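Mab-21 domain-containing protein (Tribolium castaneum, PDB 7LT2) senses double-stranded RNA and, in response, makes the cyclic dinucleotide 2',3'-cGAMP from ATP and GTP as an innate immune signal. Local coordinates at residues D117-K120 and K121-D125. Sequence-based numbering, arbitrary orientation.
Sequences DFRK and KFLAD
Lys121 lays the start of its side chain along the preceding turn, its CG 3.1 Å from Asp117 O; CG stands anti to its own carbonyl carbon, and the chain bends at chi2. Phe118 meets Phe122, one turn on, with ring planes at 20° and centroids 4.6 Å apart, but slid until they barely overlap: CD1 of Phe118 lies 3.5 Å from CD1 of Phe122. The rings leave the backbone in different rotamers, CG of Phe118 anti to the backbone N (chi1 -177°) and that of Phe122 anti to the carbonyl carbon (chi1 -68°), which brings them alongside each other. Leu123 spans two neighbours: CD2 meets CE2 of Phe118 obliquely at 4.0 Å, and CD1 lies 3.9 Å from CA of Arg119. Three i to i+4 backbone bonds, from Lys121, Phe122 and Leu123 N to Asp117, Phe118 and Arg119 O, define the short helix 118-122. Lys120 NZ reaches Asp117 OD1 on the anti side, out of the carboxylate plane, in a salt bridge whose 2.5 Å length is doubtfully short. The ring pair presents a joint apolar surface, covered in part by Leu45, Leu49, Thr134 and Trp137. Arg119 instead pairs with Asp127 and Asp104. Such a division marks an amphipathic single-turn helix of the nucleotidyltransferase domain, away from the annotated sites: apolar packing joins one side to helices 44-49 and 131-147, while ion pairs, chiefly those of Arg119, serve the charged side.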
ATOM      1  N   ASP A 117      -4.140   5.794 -30.219  1.00 18.29           N
ATOM      2  CA  ASP A 117      -3.939   4.383 -29.931  1.00 22.28           C
ATOM      3  C   ASP A 117      -4.471   3.971 -28.562  1.00 21.80           C
ATOM      4  O   ASP A 117      -4.190   2.851 -28.122  1.00 19.25           O
ATOM      5  CB  ASP A 117      -2.451   4.022 -30.041  1.00 22.73           C
ATOM      6  CG  ASP A 117      -1.931   4.064 -31.478  1.00 28.74           C
ATOM      7  OD1 ASP A 117      -2.735   3.941 -32.425  1.00 28.43           O
ATOM      8  OD2 ASP A 117      -0.704   4.211 -31.657  1.00 33.41           O
ATOM      9  N   PHE A 118      -5.240   4.832 -27.884  1.00 18.35           N
ATOM     10  CA  PHE A 118      -5.723   4.490 -26.547  1.00 22.05           C
ATOM     11  C   PHE A 118      -6.589   3.234 -26.572  1.00 19.45           C
ATOM     12  O   PHE A 118      -6.424   2.336 -25.739  1.00 17.22           O
ATOM     13  CB  PHE A 118      -6.498   5.661 -25.931  1.00 19.14           C
ATOM     14  CG  PHE A 118      -6.960   5.403 -24.518  1.00 17.01           C
ATOM     15  CD1 PHE A 118      -6.126   5.681 -23.447  1.00 17.65           C
ATOM     16  CD2 PHE A 118      -8.218   4.876 -24.262  1.00 20.04           C
ATOM     17  CE1 PHE A 118      -6.534   5.435 -22.142  1.00 21.24           C
ATOM     18  CE2 PHE A 118      -8.631   4.626 -22.958  1.00 19.54           C
ATOM     19  CZ  PHE A 118      -7.787   4.907 -21.898  1.00 19.93           C
ATOM     20  N   ARG A 119      -7.525   3.154 -27.521  1.00 18.70           N
ATOM     21  CA  ARG A 119      -8.397   1.988 -27.602  1.00 17.48           C
ATOM     22  C   ARG A 119      -7.590   0.707 -27.801  1.00 20.16           C
ATOM     23  O   ARG A 119      -7.781  -0.279 -27.079  1.00 20.73           O
ATOM     24  CB  ARG A 119      -9.416   2.179 -28.732  1.00 19.62           C
ATOM     25  CG  ARG A 119     -10.370   1.014 -28.899  1.00 23.16           C
ATOM     26  CD  ARG A 119     -11.448   1.303 -29.944  1.00 24.69           C
ATOM     27  NE  ARG A 119     -12.545   2.107 -29.411  1.00 26.34           N
ATOM     28  CZ  ARG A 119     -12.992   3.234 -29.953  1.00 26.58           C
ATOM     29  NH1 ARG A 119     -12.455   3.738 -31.051  1.00 30.51           N
ATOM     30  NH2 ARG A 119     -14.022   3.859 -29.391  1.00 22.48           N
ATOM     31  N   LYS A 120      -6.673   0.706 -28.777  1.00 18.90           N
ATOM     32  CA  LYS A 120      -5.855  -0.478 -29.034  1.00 24.75           C
ATOM     33  C   LYS A 120      -5.077  -0.897 -27.799  1.00 23.16           C
ATOM     34  O   LYS A 120      -4.922  -2.095 -27.531  1.00 24.41           O
ATOM     35  CB  LYS A 120      -4.858  -0.219 -30.166  1.00 27.31           C
ATOM     36  CG  LYS A 120      -5.405  -0.017 -31.546  1.00 36.49           C
ATOM     37  CD  LYS A 120      -4.225   0.065 -32.508  1.00 35.40           C
ATOM     38  CE  LYS A 120      -4.454   1.086 -33.587  1.00 36.77           C
ATOM     39  NZ  LYS A 120      -4.664   2.425 -32.994  1.00 25.88           N
ATOM     40  N   LYS A 121      -4.546   0.074 -27.056  1.00 19.82           N
ATOM     41  CA  LYS A 121      -3.601  -0.230 -25.986  1.00 20.87           C
ATOM     42  C   LYS A 121      -4.282  -0.589 -24.673  1.00 21.01           C
ATOM     43  O   LYS A 121      -3.702  -1.334 -23.876  1.00 20.84           O
ATOM     44  CB  LYS A 121      -2.658   0.954 -25.746  1.00 27.36           C
ATOM     45  CG  LYS A 121      -1.745   1.299 -26.911  1.00 29.31           C
ATOM     46  CD  LYS A 121      -0.854   0.139 -27.299  1.00 36.60           C
ATOM     47  CE  LYS A 121       0.103   0.537 -28.415  1.00 40.63           C
ATOM     48  NZ  LYS A 121       0.957   1.691 -28.028  1.00 44.53           N
ATOM     49  N   PHE A 122      -5.491  -0.079 -24.417  1.00 18.38           N
ATOM     50  CA  PHE A 122      -6.095  -0.189 -23.096  1.00 17.16           C
ATOM     51  C   PHE A 122      -7.446  -0.887 -23.041  1.00 20.58           C
ATOM     52  O   PHE A 122      -7.818  -1.360 -21.959  1.00 18.82           O
ATOM     53  CB  PHE A 122      -6.285   1.201 -22.465  1.00 15.82           C
ATOM     54  CG  PHE A 122      -5.013   1.896 -22.099  1.00 18.11           C
ATOM     55  CD1 PHE A 122      -4.375   2.727 -23.008  1.00 20.31           C
ATOM     56  CD2 PHE A 122      -4.475   1.761 -20.828  1.00 17.82           C
ATOM     57  CE1 PHE A 122      -3.211   3.396 -22.660  1.00 18.08           C
ATOM     58  CE2 PHE A 122      -3.312   2.423 -20.478  1.00 20.77           C
ATOM     59  CZ  PHE A 122      -2.679   3.242 -21.397  1.00 17.62           C
ATOM     60  N   LEU A 123      -8.200  -0.946 -24.136  1.00 19.61           N
ATOM     61  CA  LEU A 123      -9.613  -1.289 -24.077  1.00 20.12           C
ATOM     62  C   LEU A 123      -9.889  -2.649 -24.702  1.00 22.86           C
ATOM     63  O   LEU A 123      -9.308  -3.007 -25.730  1.00 25.72           O
ATOM     64  CB  LEU A 123     -10.462  -0.228 -24.782  1.00 19.77           C
ATOM     65  CG  LEU A 123     -10.309   1.176 -24.200  1.00 18.89           C
ATOM     66  CD1 LEU A 123     -11.226   2.159 -24.933  1.00 21.16           C
ATOM     67  CD2 LEU A 123     -10.595   1.160 -22.697  1.00 19.04           C
ATOM     68  N   ALA A 124     -10.786  -3.393 -24.073  1.00 23.14           N
ATOM     69  CA  ALA A 124     -11.263  -4.656 -24.614  1.00 26.07           C
ATOM     70  C   ALA A 124     -12.536  -4.384 -25.416  1.00 34.75           C
ATOM     71  O   ALA A 124     -12.812  -3.241 -25.791  1.00 32.31           O
ATOM     72  CB  ALA A 124     -11.473  -5.665 -23.483  1.00 27.17           C
ATOM     73  N   ASP A 125     -13.321  -5.423 -25.685  1.00 31.05           N
ATOM     74  CA  ASP A 125     -14.560  -5.246 -26.428  1.00 40.26           C
ATOM     75  C   ASP A 125     -15.508  -4.318 -25.679  1.00 32.57           C
ATOM     76  O   ASP A 125     -15.579  -4.334 -24.446  1.00 36.56           O
ATOM     77  CB  ASP A 125     -15.217  -6.606 -26.679  1.00 38.17           C
ATOM     78  CG  ASP A 125     -15.172  -7.516 -25.459  1.00 52.34           C
ATOM     79  OD1 ASP A 125     -15.044  -7.004 -24.325  1.00 51.87           O
ATOM     80  OD2 ASP A 125     -15.257  -8.749 -25.640  1.00 63.59           O
TER